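Local coordinates for protein apoptosis regulator Bcl-2 homolog (Fowlpox virus, PDB 5TZP) that blocks apoptosis of the infected host cell by sequestering and inactivating pro-apoptotic Bcl-2 proteins, including BAX and BAK1, at residues Asp13-Ile18 and Ser132-Gln137. Numbering follows the deposited sequence.
Sequences DETYYI and SWFIDQ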
# COMPACT_ATOMS: atom_id res chain seq x y z
N ASP A 13 1.75 1.68 19.31
CA ASP A 13 2.66 2.66 19.85
C ASP A 13 2.92 3.74 18.79
O ASP A 13 2.17 3.88 17.81
CB ASP A 13 3.89 1.95 20.34
CG ASP A 13 4.65 1.24 19.23
OD1 ASP A 13 4.21 1.25 18.04
OD2 ASP A 13 5.74 0.70 19.56
N GLU A 14 3.96 4.55 19.00
CA GLU A 14 4.25 5.65 18.11
C GLU A 14 4.58 5.13 16.72
O GLU A 14 4.18 5.71 15.73
CB GLU A 14 5.41 6.50 18.64
CG GLU A 14 5.50 7.82 17.92
CD GLU A 14 6.55 8.72 18.50
OE1 GLU A 14 7.00 8.40 19.62
OE2 GLU A 14 6.91 9.74 17.84
N THR A 15 5.35 4.06 16.65
CA THR A 15 5.72 3.50 15.37
C THR A 15 4.47 3.07 14.60
O THR A 15 4.34 3.31 13.40
CB THR A 15 6.70 2.34 15.56
OG1 THR A 15 7.84 2.82 16.29
CG2 THR A 15 7.10 1.78 14.18
N TYR A 16 3.55 2.38 15.29
CA TYR A 16 2.30 1.99 14.68
C TYR A 16 1.58 3.17 14.07
O TYR A 16 1.11 3.10 12.93
CB TYR A 16 1.41 1.23 15.69
CG TYR A 16 0.04 0.88 15.19
CD1 TYR A 16 -0.22 -0.32 14.62
CD2 TYR A 16 -1.03 1.81 15.36
CE1 TYR A 16 -1.49 -0.58 14.12
CE2 TYR A 16 -2.30 1.52 14.97
CZ TYR A 16 -2.52 0.34 14.35
OH TYR A 16 -3.83 0.03 13.96
N TYR A 17 1.45 4.29 14.81
CA TYR A 17 0.74 5.45 14.27
C TYR A 17 1.50 6.15 13.19
O TYR A 17 0.88 6.66 12.28
CB TYR A 17 0.31 6.39 15.39
CG TYR A 17 -0.91 5.75 16.10
CD1 TYR A 17 -2.16 5.62 15.47
CD2 TYR A 17 -0.76 5.20 17.35
CE1 TYR A 17 -3.22 4.99 16.13
CE2 TYR A 17 -1.86 4.57 18.02
CZ TYR A 17 -3.06 4.49 17.39
OH TYR A 17 -4.10 3.86 18.09
N ILE A 18 2.83 6.14 13.24
CA ILE A 18 3.60 6.72 12.12
C ILE A 18 3.31 5.97 10.82
O ILE A 18 3.08 6.55 9.75
CB ILE A 18 5.09 6.69 12.45
CG1 ILE A 18 5.44 7.74 13.54
CG2 ILE A 18 5.89 6.93 11.19
CD1 ILE A 18 6.75 7.55 14.19
N SER A 132 11.53 -3.61 13.20
CA SER A 132 12.90 -3.13 13.30
C SER A 132 13.43 -2.61 11.98
O SER A 132 14.11 -1.57 11.91
CB SER A 132 13.76 -4.28 13.82
OG SER A 132 13.49 -4.38 15.18
N TRP A 133 13.06 -3.29 10.87
CA TRP A 133 13.41 -2.79 9.53
C TRP A 133 12.86 -1.40 9.29
O TRP A 133 13.57 -0.51 8.84
CB TRP A 133 12.93 -3.79 8.44
CG TRP A 133 13.23 -3.40 7.05
CD1 TRP A 133 14.29 -3.77 6.35
CD2 TRP A 133 12.44 -2.57 6.19
NE1 TRP A 133 14.24 -3.25 5.07
CE2 TRP A 133 13.11 -2.49 4.95
CE3 TRP A 133 11.21 -1.93 6.34
CZ2 TRP A 133 12.60 -1.73 3.88
CZ3 TRP A 133 10.70 -1.21 5.26
CH2 TRP A 133 11.38 -1.12 4.06
N PHE A 134 11.59 -1.19 9.63
CA PHE A 134 10.93 0.10 9.40
C PHE A 134 11.56 1.20 10.21
O PHE A 134 11.85 2.28 9.67
CB PHE A 134 9.45 -0.07 9.67
CG PHE A 134 8.60 1.15 9.41
CD1 PHE A 134 8.48 1.69 8.13
CD2 PHE A 134 7.94 1.77 10.42
CE1 PHE A 134 7.57 2.78 7.92
CE2 PHE A 134 7.11 2.86 10.20
CZ PHE A 134 6.94 3.35 8.96
N ILE A 135 11.83 0.95 11.49
CA ILE A 135 12.49 1.96 12.30
C ILE A 135 13.87 2.26 11.74
O ILE A 135 14.31 3.43 11.66
CB ILE A 135 12.57 1.46 13.77
CG1 ILE A 135 11.16 1.35 14.34
CG2 ILE A 135 13.49 2.36 14.60
CD1 ILE A 135 11.11 0.54 15.64
N ASP A 136 14.57 1.24 11.29
CA ASP A 136 15.93 1.43 10.78
C ASP A 136 15.99 2.17 9.46
O ASP A 136 17.02 2.77 9.11
CB ASP A 136 16.62 0.06 10.72
CG ASP A 136 18.01 0.17 10.27
OD1 ASP A 136 18.81 0.70 11.08
OD2 ASP A 136 18.22 -0.18 9.09
N GLN A 137 14.91 2.15 8.69
CA GLN A 137 14.70 2.95 7.52
C GLN A 137 14.44 4.40 7.85
O GLN A 137 14.21 5.22 6.96
CB GLN A 137 13.53 2.41 6.70
CG GLN A 137 13.84 1.08 5.94
CD GLN A 137 14.93 1.27 4.94
OE1 GLN A 137 14.80 2.08 4.03
NE2 GLN A 137 16.00 0.49 5.05
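Thr15 sets its methyl against the edge of the Phe134 ring, CG2 lying near the ring plane 3.9 Å from CD2. With CG2 anti to the backbone N, the same methyl also touches CG1 of Ile135, while OG1 makes a van der Waals contact with CD1 of Ile135 at 4.0 Å, the two side chains crossing at about a right angle. Two small branches suit this tight place. Ile135 is exposed, yet its long arm brings its end close to Thr15 at the contact's outer margin. Phe134, its CG also anti to the backbone N (chi1 -177°), reaches a second apolar partner: CG2 of Ile18, one turn beyond Thr15, adds an aliphatic branch obliquely 4.3 Å from CZ. In this all-helical Bcl-2 fold the contact joins the start of helix 14-32 to the end of helix 115-136, the short segments inclined at 73° with axes 11.3 Å apart. Trp140 meets Phe134 edge-to-face and donates its indole N-H to Ile18 O. Asp13 suits the N-cap position: its short carboxylate reaches a first-turn N-H, OD1 accepting from Tyr16 N at 3.0 Å in a nearly straight bond (168°), and the same oxygen forms a salt bridge with Arg131, just ahead of Ser132.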